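Local coordinates for 3-deoxy-manno-octulosonate cytidylyltransferase (Escherichia coli, PDB 1H7E), which activates the eight-carbon sugar KDO for lipopolysaccharide synthesis by coupling it to CMP from CTP, with release of diphosphate, at residues P8-S13 / A49-R54; E45-T50 / G63-M68; S14-K19 / P222-P227; H73-D78 / S199-R204. All coordinates share one frame; numbering follows the deposited sequence.

Contact 1 of 4, residues P8-S13 / A49-R54; sequences PARYGS and ATDDPR
Y11 and R54 find each other through two torsions: chi1 of Y11 (-171°) sends the phenol away from its own backbone nitrogen, and a bend at chi3 of R54 (-74°) lays the guanidinium flat over one ring face. The planes are only 15° apart, and R54 CZ sits 3.6 Å from the centroid of the Y11 ring, a cation-pi stack. D52 holds the cation in that plane from its edge, side-on, with R54 NE reaching D52 OD1 at 3.1 Å and NH2 reaching OD2. D52 OD1 also accepts from R54 N, so one carboxylate both N-caps helix 53-61 and orients the arginine. Nearer the sheet, strand 3-8 pairs in parallel with strand 45-50, A9 N bonding to A49 O at 2.9 Å. T50 suits the strand end because its hydroxyl works twice: OG1 donates to A9 O (2.9 Å) and accepts from D52 N, forming an ST turn. The salt bridge between R10 NH2 and D51 OD2 (3.3 Å) rests on charge alone: the oxygen lies over one guanidinium face and no N-H points at it. D51 OD1 takes a 2.6 Å bond from a water whose link to mobile G12 N is weak. The loop after the first strand of such nucleotidyltransferases usually lies at the nucleotide site, so aromatic and ionic links here probably tie the CTP pocket's border to the next strand-helix junction.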
loop_
_atom_site.group_PDB
_atom_site.type_symbol
_atom_site.label_atom_id
_atom_site.label_comp_id
_atom_site.label_asym_id
_atom_site.label_seq_id
_atom_site.Cartn_x
_atom_site.Cartn_y
_atom_site.Cartn_z
ATOM N N PRO A 8 -8.515 24.858 7.663
ATOM C CA PRO A 8 -8.609 25.478 6.332
ATOM C C PRO A 8 -10.089 25.762 6.092
ATOM O O PRO A 8 -10.925 24.869 6.249
ATOM C CB PRO A 8 -8.146 24.358 5.392
ATOM C CG PRO A 8 -7.272 23.523 6.236
ATOM C CD PRO A 8 -8.019 23.475 7.550
ATOM N N ALA A 9 -10.427 26.987 5.722
ATOM C CA ALA A 9 -11.825 27.324 5.507
ATOM C C ALA A 9 -12.009 28.239 4.317
ATOM O O ALA A 9 -12.047 29.460 4.467
ATOM C CB ALA A 9 -12.414 27.969 6.764
ATOM N N ARG A 10 -12.090 27.652 3.127
ATOM C CA ARG A 10 -12.310 28.443 1.927
ATOM C C ARG A 10 -13.813 28.538 1.590
ATOM O O ARG A 10 -14.552 27.545 1.649
ATOM C CB ARG A 10 -11.440 27.956 0.754
ATOM C CG ARG A 10 -11.358 26.452 0.536
ATOM C CD ARG A 10 -10.236 26.112 -0.454
ATOM N NE ARG A 10 -10.296 26.917 -1.679
ATOM C CZ ARG A 10 -9.230 27.322 -2.375
ATOM N NH1 ARG A 10 -8.003 26.997 -1.981
ATOM N NH2 ARG A 10 -9.389 28.077 -3.456
ATOM N N TYR A 11 -14.257 29.773 1.341
ATOM C CA TYR A 11 -15.651 30.107 1.033
ATOM C C TYR A 11 -16.169 29.403 -0.216
ATOM O O TYR A 11 -17.093 28.583 -0.145
ATOM C CB TYR A 11 -15.776 31.631 0.867
ATOM C CG TYR A 11 -17.190 32.173 0.759
ATOM C CD1 TYR A 11 -17.811 32.774 1.857
ATOM C CD2 TYR A 11 -17.894 32.122 -0.448
ATOM C CE1 TYR A 11 -19.094 33.315 1.754
ATOM C CE2 TYR A 11 -19.178 32.658 -0.559
ATOM C CZ TYR A 11 -19.769 33.252 0.545
ATOM O OH TYR A 11 -21.034 33.782 0.442
ATOM N N GLY A 12 -15.555 29.738 -1.351
ATOM C CA GLY A 12 -15.931 29.175 -2.637
ATOM C C GLY A 12 -15.990 27.661 -2.717
ATOM O O GLY A 12 -15.018 26.954 -2.421
ATOM N N SER A 13 -17.157 27.173 -3.120
ATOM C CA SER A 13 -17.414 25.746 -3.276
ATOM C C SER A 13 -18.558 25.680 -4.292
ATOM O O SER A 13 -19.427 26.560 -4.315
ATOM C CB SER A 13 -17.817 25.116 -1.927
ATOM O OG SER A 13 -17.620 23.707 -1.914
ATOM N N ALA A 49 -7.407 29.166 8.564
ATOM C CA ALA A 49 -6.614 29.605 7.420
ATOM C C ALA A 49 -7.588 29.801 6.270
ATOM O O ALA A 49 -8.280 28.864 5.863
ATOM C CB ALA A 49 -5.561 28.555 7.070
ATOM N N THR A 50 -7.676 31.026 5.764
ATOM C CA THR A 50 -8.610 31.303 4.695
ATOM C C THR A 50 -8.028 32.191 3.624
ATOM O O THR A 50 -6.968 32.790 3.806
ATOM C CB THR A 50 -9.897 31.946 5.251
ATOM O OG1 THR A 50 -10.866 32.064 4.206
ATOM C CG2 THR A 50 -9.619 33.316 5.810
ATOM N N ASP A 51 -8.708 32.218 2.482
ATOM C CA ASP A 51 -8.305 33.042 1.345
ATOM C C ASP A 51 -9.401 34.066 1.010
ATOM O O ASP A 51 -9.274 34.826 0.044
ATOM C CB ASP A 51 -7.974 32.171 0.111
ATOM C CG ASP A 51 -9.149 31.295 -0.357
ATOM O OD1 ASP A 51 -10.195 31.235 0.323
ATOM O OD2 ASP A 51 -9.013 30.651 -1.425
ATOM N N ASP A 52 -10.434 34.118 1.855
ATOM C CA ASP A 52 -11.570 35.012 1.654
ATOM C C ASP A 52 -11.843 35.924 2.860
ATOM O O ASP A 52 -12.006 35.437 3.979
ATOM C CB ASP A 52 -12.811 34.170 1.328
ATOM C CG ASP A 52 -13.966 35.004 0.817
ATOM O OD1 ASP A 52 -14.728 35.508 1.658
ATOM O OD2 ASP A 52 -14.105 35.158 -0.419
ATOM N N PRO A 53 -11.936 37.256 2.633
ATOM C CA PRO A 53 -12.191 38.250 3.690
ATOM C C PRO A 53 -13.529 38.090 4.411
ATOM O O PRO A 53 -13.669 38.505 5.564
ATOM C CB PRO A 53 -12.100 39.588 2.944
ATOM C CG PRO A 53 -12.497 39.229 1.544
ATOM C CD PRO A 53 -11.777 37.921 1.326
ATOM N N ARG A 54 -14.511 37.498 3.738
ATOM C CA ARG A 54 -15.819 37.279 4.353
ATOM C C ARG A 54 -15.687 36.252 5.487
ATOM O O ARG A 54 -16.279 36.419 6.567
ATOM C CB ARG A 54 -16.842 36.810 3.306
ATOM C CG ARG A 54 -17.113 37.830 2.200
ATOM C CD ARG A 54 -18.030 37.276 1.101
ATOM N NE ARG A 54 -17.353 36.318 0.219
ATOM C CZ ARG A 54 -17.853 35.844 -0.925
ATOM N NH1 ARG A 54 -19.052 36.230 -1.356
ATOM N NH2 ARG A 54 -17.148 34.974 -1.640
HETATM O O HOH W 1 -12.352 30.631 -0.976
#

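Contact 2 of 4, residues E45-T50 / G63-M68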
loop_
_atom_site.group_PDB
_atom_site.type_symbol
_atom_site.label_atom_id
_atom_site.label_comp_id
_atom_site.label_asym_id
_atom_site.label_seq_id
_atom_site.Cartn_x
_atom_site.Cartn_y
_atom_site.Cartn_z
ATOM N N GLU A 45 -2.803 26.846 20.372
ATOM C CA GLU A 45 -3.604 27.830 19.641
ATOM C C GLU A 45 -4.412 27.155 18.555
ATOM O O GLU A 45 -4.035 26.099 18.055
ATOM C CB GLU A 45 -2.701 28.862 18.944
ATOM C CG GLU A 45 -1.713 29.626 19.821
ATOM C CD GLU A 45 -0.586 30.266 19.013
ATOM O OE1 GLU A 45 -0.831 30.688 17.862
ATOM O OE2 GLU A 45 0.554 30.341 19.528
ATOM N N VAL A 46 -5.480 27.816 18.141
ATOM C CA VAL A 46 -6.333 27.323 17.086
ATOM C C VAL A 46 -6.487 28.453 16.079
ATOM O O VAL A 46 -6.844 29.579 16.438
ATOM C CB VAL A 46 -7.719 26.875 17.614
ATOM C CG1 VAL A 46 -8.592 26.403 16.455
ATOM C CG2 VAL A 46 -7.555 25.745 18.625
ATOM N N TRP A 47 -6.189 28.146 14.820
ATOM C CA TRP A 47 -6.264 29.113 13.722
ATOM C C TRP A 47 -7.127 28.674 12.551
ATOM O O TRP A 47 -7.135 27.505 12.196
ATOM C CB TRP A 47 -4.871 29.323 13.140
ATOM C CG TRP A 47 -3.932 30.009 14.043
ATOM C CD1 TRP A 47 -3.170 29.449 15.039
ATOM C CD2 TRP A 47 -3.596 31.396 14.007
ATOM N NE1 TRP A 47 -2.373 30.411 15.615
ATOM C CE2 TRP A 47 -2.617 31.614 15.000
ATOM C CE3 TRP A 47 -4.026 32.476 13.218
ATOM C CZ2 TRP A 47 -2.056 32.877 15.233
ATOM C CZ3 TRP A 47 -3.472 33.724 13.448
ATOM C CH2 TRP A 47 -2.497 33.911 14.446
ATOM N N VAL A 48 -7.766 29.634 11.892
ATOM C CA VAL A 48 -8.563 29.373 10.697
ATOM C C VAL A 48 -7.746 29.985 9.556
ATOM O O VAL A 48 -7.367 31.164 9.618
ATOM C CB VAL A 48 -9.952 30.048 10.746
ATOM C CG1 VAL A 48 -10.665 29.880 9.421
ATOM C CG2 VAL A 48 -10.792 29.464 11.864
ATOM N N ALA A 49 -7.407 29.166 8.564
ATOM C CA ALA A 49 -6.614 29.605 7.420
ATOM C C ALA A 49 -7.588 29.801 6.270
ATOM O O ALA A 49 -8.280 28.864 5.863
ATOM C CB ALA A 49 -5.561 28.555 7.070
ATOM N N THR A 50 -7.676 31.026 5.764
ATOM C CA THR A 50 -8.610 31.303 4.695
ATOM C C THR A 50 -8.028 32.191 3.624
ATOM O O THR A 50 -6.968 32.790 3.806
ATOM C CB THR A 50 -9.897 31.946 5.251
ATOM O OG1 THR A 50 -10.866 32.064 4.206
ATOM C CG2 THR A 50 -9.619 33.316 5.810
ATOM N N GLY A 63 -14.552 36.042 17.641
ATOM C CA GLY A 63 -13.323 36.091 18.419
ATOM C C GLY A 63 -12.236 35.071 18.117
ATOM O O GLY A 63 -11.288 34.919 18.898
ATOM N N GLY A 64 -12.362 34.356 17.009
ATOM C CA GLY A 64 -11.344 33.378 16.679
ATOM C C GLY A 64 -10.190 33.988 15.894
ATOM O O GLY A 64 -10.306 35.104 15.368
ATOM N N LYS A 65 -9.074 33.263 15.817
ATOM C CA LYS A 65 -7.907 33.731 15.069
ATOM C C LYS A 65 -7.959 33.257 13.619
ATOM O O LYS A 65 -8.177 32.072 13.344
ATOM C CB LYS A 65 -6.621 33.231 15.713
ATOM C CG LYS A 65 -6.482 33.567 17.182
ATOM C CD LYS A 65 -5.192 32.983 17.732
ATOM C CE LYS A 65 -5.004 33.338 19.190
ATOM N NZ LYS A 65 -3.631 32.971 19.641
ATOM N N ALA A 66 -7.808 34.199 12.693
ATOM C CA ALA A 66 -7.810 33.902 11.265
ATOM C C ALA A 66 -6.497 34.408 10.666
ATOM O O ALA A 66 -5.876 35.336 11.195
ATOM C CB ALA A 66 -9.005 34.577 10.574
ATOM N N ILE A 67 -6.034 33.745 9.612
ATOM C CA ILE A 67 -4.815 34.146 8.926
ATOM C C ILE A 67 -5.118 34.017 7.444
ATOM O O ILE A 67 -5.666 33.005 7.000
ATOM C CB ILE A 67 -3.593 33.286 9.344
ATOM C CG1 ILE A 67 -2.365 33.670 8.513
ATOM C CG2 ILE A 67 -3.914 31.799 9.223
ATOM C CD1 ILE A 67 -1.084 33.141 9.058
ATOM N N MET A 68 -4.902 35.107 6.713
ATOM C CA MET A 68 -5.143 35.126 5.284
ATOM C C MET A 68 -3.994 34.420 4.587
ATOM O O MET A 68 -2.822 34.585 4.946
ATOM C CB MET A 68 -5.268 36.559 4.778
ATOM C CG MET A 68 -6.589 37.226 5.109
ATOM S SD MET A 68 -7.963 36.625 4.107
ATOM C CE MET A 68 -7.594 37.347 2.491
#
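W47 and K65 touch along the outer edge of the sheet, where strands 45-50 and 65-68 run parallel and are joined through helix 53-61 as a beta-alpha-beta unit. K65 CB stands over one face of the six-membered indole ring, 3.9 Å from its centroid, a CH-pi contact. The extended lysine chain then runs on past the ring, its apolar stem packing on the way and carrying NZ to 4.0 Å from E45 OE1, opposite charges beyond salt-bridge distance. Between the backbones, V48 N bonds to K65 O (2.9 Å), V48 O accepts from I67 N and T50 N reaches I67 O, so V48 straddles A66 in the parallel pattern. The two faces meet different helices: small A66 and branched V48 lie against V59 of helix 53-61, whereas A49 and I67 meet V83 of helix 76-86, I67 CG2 resting 4.2 Å from A49 CB. Further out, E45 fixes the rotation of the indole, since W47 NE1 donates to E45 OE1 at 2.7 Å almost in the ring plane. E45 OE2 is in turn salt-bridged to K2, and Y34 OH bonds to K65 N. At the far end the bent side chain of M68 brings SD to within 4.1 Å of T50 CG2.

Contact 3 of 4, residues S14-K19 / P222-P227; sequences SRLPGK and PGVDTP
L16 makes the closest packing here, pressing its CD1 methyl against the backbone of 222-227, 3.4 Å from D225 O. CD1 stands anti to CA (chi2 -179°), which carries that methyl out to the other segment, and it also lies 4.2 Å from V224 CG1. V224 is the buried member of the pair: it is backed by L230 and V233 of helix 227-243 and by M29 and P100, so a beta-branched apolar residue fits between loop and helix. L16 in turn rests on L22 of its own loop.

The loop that presents the leucine is a type II beta turn from L16 to K19. P17 suits its second position, where a proline's fixed phi is what the turn needs, and G18 takes the positive phi (80°) of the third. As in related sugar-activating nucleotidyltransferases, this loop probably lies by the CTP site, which holds no substrate in this apo-enzyme.

Outside this apolar patch the contact is loose and polar, with no hydrogen bond across it. R15 and D225 are solvent-exposed here, a setting that suits long or charged side chains. R15, bent at chi3 (57°), lies side by side with T226, with T226 OG1 at the guanidinium edge, near its plane and 3.7 Å from R15 NH2, while D225 O lies over one face. K19 comes up on another flank: its NZ is 4.0 Å from D225 OD1, beyond salt-bridge distance; the ammonium is salt-bridged to D98 instead. D98 also joins the backbone of V224 by a hydrogen bond.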
loop_
_atom_site.group_PDB
_atom_site.type_symbol
_atom_site.label_atom_id
_atom_site.label_comp_id
_atom_site.label_asym_id
_atom_site.label_seq_id
_atom_site.Cartn_x
_atom_site.Cartn_y
_atom_site.Cartn_z
ATOM N N SER A 14 -18.522 24.671 -5.160
ATOM C CA SER A 14 -19.532 24.492 -6.208
ATOM C C SER A 14 -20.979 24.184 -5.761
ATOM O O SER A 14 -21.903 24.958 -6.052
ATOM C CB SER A 14 -19.043 23.445 -7.221
ATOM O OG SER A 14 -18.526 22.292 -6.569
ATOM N N ARG A 15 -21.168 23.064 -5.062
ATOM C CA ARG A 15 -22.495 22.643 -4.593
ATOM C C ARG A 15 -22.931 23.184 -3.217
ATOM O O ARG A 15 -23.966 22.767 -2.681
ATOM C CB ARG A 15 -22.612 21.109 -4.644
ATOM C CG ARG A 15 -22.831 20.549 -6.056
ATOM C CD ARG A 15 -22.479 19.065 -6.157
ATOM N NE ARG A 15 -23.237 18.242 -5.215
ATOM C CZ ARG A 15 -22.688 17.403 -4.337
ATOM N NH1 ARG A 15 -21.367 17.267 -4.269
ATOM N NH2 ARG A 15 -23.465 16.707 -3.515
ATOM N N LEU A 16 -22.146 24.116 -2.666
ATOM C CA LEU A 16 -22.424 24.766 -1.375
ATOM C C LEU A 16 -21.620 26.069 -1.221
ATOM O O LEU A 16 -20.663 26.121 -0.435
ATOM C CB LEU A 16 -22.117 23.831 -0.187
ATOM C CG LEU A 16 -23.115 22.745 0.250
ATOM C CD1 LEU A 16 -22.567 21.994 1.462
ATOM C CD2 LEU A 16 -24.477 23.354 0.582
ATOM N N PRO A 17 -21.995 27.136 -1.970
ATOM C CA PRO A 17 -21.294 28.431 -1.900
ATOM C C PRO A 17 -21.355 29.077 -0.504
ATOM O O PRO A 17 -22.440 29.317 0.042
ATOM C CB PRO A 17 -22.002 29.270 -2.977
ATOM C CG PRO A 17 -23.382 28.676 -3.037
ATOM C CD PRO A 17 -23.098 27.191 -2.951
ATOM N N GLY A 18 -20.177 29.325 0.071
ATOM C CA GLY A 18 -20.091 29.907 1.403
ATOM C C GLY A 18 -20.310 28.850 2.467
ATOM O O GLY A 18 -20.868 29.120 3.530
ATOM N N LYS A 19 -19.817 27.652 2.179
ATOM C CA LYS A 19 -19.956 26.500 3.052
ATOM C C LYS A 19 -19.593 26.694 4.534
ATOM O O LYS A 19 -20.373 26.311 5.409
ATOM C CB LYS A 19 -19.194 25.318 2.445
ATOM C CG LYS A 19 -19.627 23.962 2.959
ATOM C CD LYS A 19 -19.031 22.826 2.134
ATOM C CE LYS A 19 -17.517 22.772 2.242
ATOM N NZ LYS A 19 -16.982 21.590 1.507
ATOM N N PRO A 222 -21.497 12.210 10.347
ATOM C CA PRO A 222 -21.557 12.596 8.933
ATOM C C PRO A 222 -21.045 14.026 8.667
ATOM O O PRO A 222 -21.502 14.996 9.284
ATOM C CB PRO A 222 -23.044 12.417 8.598
ATOM C CG PRO A 222 -23.724 12.720 9.899
ATOM C CD PRO A 222 -22.850 11.985 10.888
ATOM N N GLY A 223 -20.008 14.119 7.833
ATOM C CA GLY A 223 -19.444 15.410 7.472
ATOM C C GLY A 223 -20.387 16.076 6.483
ATOM O O GLY A 223 -21.094 15.389 5.741
ATOM N N VAL A 224 -20.419 17.406 6.472
ATOM C CA VAL A 224 -21.317 18.120 5.569
ATOM C C VAL A 224 -20.746 18.343 4.175
ATOM O O VAL A 224 -19.771 19.074 3.997
ATOM C CB VAL A 224 -21.780 19.464 6.172
ATOM C CG1 VAL A 224 -22.783 20.142 5.244
ATOM C CG2 VAL A 224 -22.393 19.235 7.550
ATOM N N ASP A 225 -21.397 17.730 3.188
ATOM C CA ASP A 225 -21.003 17.820 1.779
ATOM C C ASP A 225 -22.249 18.060 0.913
ATOM O O ASP A 225 -22.254 18.919 0.027
ATOM C CB ASP A 225 -20.317 16.512 1.345
ATOM C CG ASP A 225 -18.926 16.731 0.755
ATOM O OD1 ASP A 225 -18.356 17.838 0.919
ATOM O OD2 ASP A 225 -18.398 15.780 0.137
ATOM N N THR A 226 -23.305 17.300 1.201
ATOM C CA THR A 226 -24.580 17.385 0.479
ATOM C C THR A 226 -25.707 17.848 1.432
ATOM O O THR A 226 -25.632 17.603 2.644
ATOM C CB THR A 226 -24.940 15.991 -0.149
ATOM O OG1 THR A 226 -26.107 16.098 -0.975
ATOM C CG2 THR A 226 -25.199 14.949 0.933
ATOM N N PRO A 227 -26.728 18.572 0.906
ATOM C CA PRO A 227 -27.880 19.084 1.675
ATOM C C PRO A 227 -28.823 18.010 2.249
ATOM O O PRO A 227 -29.723 18.316 3.036
ATOM C CB PRO A 227 -28.594 19.994 0.666
ATOM C CG PRO A 227 -28.251 19.374 -0.656
ATOM C CD PRO A 227 -26.775 19.077 -0.480
#

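Contact 4 of 4, residues H73-D78 / S199-R204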
loop_
_atom_site.group_PDB
_atom_site.type_symbol
_atom_site.label_atom_id
_atom_site.label_comp_id
_atom_site.label_asym_id
_atom_site.label_seq_id
_atom_site.Cartn_x
_atom_site.Cartn_y
_atom_site.Cartn_z
ATOM N N HIS A 73 -3.298 28.521 -4.083
ATOM C CA HIS A 73 -2.863 27.228 -3.546
ATOM C C HIS A 73 -3.599 26.075 -4.196
ATOM O O HIS A 73 -4.825 25.958 -4.061
ATOM C CB HIS A 73 -3.118 27.152 -2.040
ATOM C CG HIS A 73 -2.087 27.848 -1.217
ATOM N ND1 HIS A 73 -0.735 27.724 -1.459
ATOM C CD2 HIS A 73 -2.207 28.666 -0.145
ATOM C CE1 HIS A 73 -0.067 28.434 -0.569
ATOM N NE2 HIS A 73 -0.938 29.014 0.238
ATOM N N GLU A 74 -2.846 25.199 -4.856
ATOM C CA GLU A 74 -3.436 24.034 -5.512
ATOM C C GLU A 74 -3.945 23.017 -4.480
ATOM O O GLU A 74 -5.083 22.535 -4.565
ATOM C CB GLU A 74 -2.429 23.378 -6.474
ATOM C CG GLU A 74 -1.123 22.916 -5.829
ATOM C CD GLU A 74 -0.155 22.258 -6.815
ATOM O OE1 GLU A 74 -0.438 21.124 -7.273
ATOM O OE2 GLU A 74 0.901 22.866 -7.110
ATOM N N SER A 75 -3.140 22.777 -3.450
ATOM C CA SER A 75 -3.502 21.808 -2.428
ATOM C C SER A 75 -3.657 22.353 -1.014
ATOM O O SER A 75 -2.986 23.306 -0.622
ATOM C CB SER A 75 -2.482 20.683 -2.439
ATOM O OG SER A 75 -1.182 21.147 -2.119
ATOM N N GLY A 76 -4.529 21.714 -0.244
ATOM C CA GLY A 76 -4.752 22.137 1.124
ATOM C C GLY A 76 -3.513 22.002 1.999
ATOM O O GLY A 76 -3.466 22.574 3.093
ATOM N N THR A 77 -2.540 21.207 1.548
ATOM C CA THR A 77 -1.301 21.017 2.297
ATOM C C THR A 77 -0.386 22.187 2.002
ATOM O O THR A 77 0.374 22.601 2.877
ATOM C CB THR A 77 -0.615 19.664 1.989
ATOM O OG1 THR A 77 -1.515 18.615 2.338
ATOM C CG2 THR A 77 0.647 19.475 2.820
ATOM N N ASP A 78 -0.465 22.727 0.782
ATOM C CA ASP A 78 0.335 23.898 0.420
ATOM C C ASP A 78 -0.113 25.080 1.282
ATOM O O ASP A 78 0.710 25.907 1.671
ATOM C CB ASP A 78 0.162 24.287 -1.048
ATOM C CG ASP A 78 0.877 23.346 -2.006
ATOM O OD1 ASP A 78 2.007 22.892 -1.717
ATOM O OD2 ASP A 78 0.298 23.087 -3.074
ATOM N N SER A 199 -5.895 10.938 -7.419
ATOM C CA SER A 199 -6.279 12.276 -6.967
ATOM C C SER A 199 -6.342 12.225 -5.425
ATOM O O SER A 199 -7.363 12.528 -4.810
ATOM C CB SER A 199 -7.624 12.693 -7.587
ATOM O OG SER A 199 -7.794 14.095 -7.531
ATOM N N LEU A 200 -5.245 11.770 -4.818
ATOM C CA LEU A 200 -5.115 11.651 -3.346
ATOM C C LEU A 200 -3.767 12.259 -2.984
ATOM O O LEU A 200 -2.700 11.665 -3.209
ATOM C CB LEU A 200 -5.166 10.186 -2.865
ATOM C CG LEU A 200 -6.504 9.445 -2.981
ATOM C CD1 LEU A 200 -6.336 7.946 -2.617
ATOM C CD2 LEU A 200 -7.550 10.140 -2.104
ATOM N N GLU A 201 -3.820 13.459 -2.418
ATOM C CA GLU A 201 -2.608 14.179 -2.078
ATOM C C GLU A 201 -1.672 13.477 -1.120
ATOM O O GLU A 201 -0.450 13.608 -1.246
ATOM C CB GLU A 201 -2.949 15.561 -1.528
ATOM C CG GLU A 201 -1.830 16.552 -1.806
ATOM C CD GLU A 201 -1.997 17.902 -1.113
ATOM O OE1 GLU A 201 -3.106 18.217 -0.612
ATOM O OE2 GLU A 201 -0.995 18.658 -1.084
ATOM N N GLN A 202 -2.220 12.700 -0.189
ATOM C CA GLN A 202 -1.379 12.000 0.780
ATOM C C GLN A 202 -0.393 10.998 0.144
ATOM O O GLN A 202 0.622 10.653 0.744
ATOM C CB GLN A 202 -2.224 11.331 1.878
ATOM C CG GLN A 202 -3.180 10.210 1.412
ATOM C CD GLN A 202 -4.539 10.725 0.993
ATOM O OE1 GLN A 202 -4.647 11.694 0.260
ATOM N NE2 GLN A 202 -5.593 10.059 1.450
ATOM N N LEU A 203 -0.672 10.561 -1.083
ATOM C CA LEU A 203 0.218 9.625 -1.753
ATOM C C LEU A 203 1.510 10.314 -2.136
ATOM O O LEU A 203 2.495 9.639 -2.403
ATOM C CB LEU A 203 -0.459 8.974 -2.974
ATOM C CG LEU A 203 -1.636 8.049 -2.611
ATOM C CD1 LEU A 203 -2.300 7.467 -3.882
ATOM C CD2 LEU A 203 -1.138 6.930 -1.686
ATOM N N ARG A 204 1.527 11.655 -2.152
ATOM C CA ARG A 204 2.778 12.355 -2.478
ATOM C C ARG A 204 3.809 12.048 -1.388
ATOM O O ARG A 204 5.002 11.861 -1.671
ATOM C CB ARG A 204 2.603 13.876 -2.563
ATOM C CG ARG A 204 3.876 14.570 -3.053
ATOM C CD ARG A 204 3.682 16.059 -3.280
ATOM N NE ARG A 204 2.472 16.327 -4.055
ATOM C CZ ARG A 204 1.989 17.540 -4.295
ATOM N NH1 ARG A 204 2.627 18.607 -3.833
ATOM N NH2 ARG A 204 0.826 17.683 -4.916
#
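The closest CA atoms of the two segments, those of S75 and E201, are 7.7 Å apart, each residue just before or near the start of a helix. E201 spans the gap: its chain is extended, and the carboxylate arrives between S75 and T77. Its approach to S75 is doubtful in detail, because the model is too tight there, and the proton of S75 OG cannot be assigned, D78 OD2 lying 2.6 Å from that same S75 OG. T77 OG1 stands 3.4 Å from E201 OE1, at best a weak bond. Y186 OH is the firmer partner of E201, bonding to OE2, and T77 and R204 also touch Y186.

The start of helix 76-86 thus meets the turn ahead of helix 203-207, joined mainly through E201. S75 and D78 form a capping box at the start of helix 76-86. The box is loose, with D78 N to S75 OG and S75 N to D78 OD2 both weak bonds, yet serine is well suited to the N-cap because its short hydroxyl can turn back to the amide of D78. The E201 carboxylate approaches the first turn, G76 N being 3.8 Å from E201 OE1; the helix start may favour the negative charge, though D78 nearby would offset this.

On the other side L200 to L203 make a type I beta turn that leads into helix 203-207, with R204 N bonded to E201 O at 2.9 Å. R204 points back toward the first segment, but its NH2 is 4.4 Å from E74 OE1, a long approach of opposite charges to a poorly ordered residue. Its firm salt bridge is with E195, on helix 193-198.

How the contacts relate
Contacts 1 and 2 share A49 and T50 on strand 45-50, with centres 11 Å apart; M68 of contact 2 packs its SD and CE on the D51-P53 turn of contact 1. Contact 3 continues the loop of contact 1, the two centres 14 Å apart, and Y11 O probably accepts a hydrogen bond from G18 N at 3.2 Å. Contact 4 is 17 Å from contact 1 between centres, yet R10 NH1 comes to 3.9 Å from H73 O. Contacts 2 and 3 stay about 10 Å apart at their nearest atoms. The loop 8-19, common to contacts 1 and 3, is probably part of the CTP site, as in relatives.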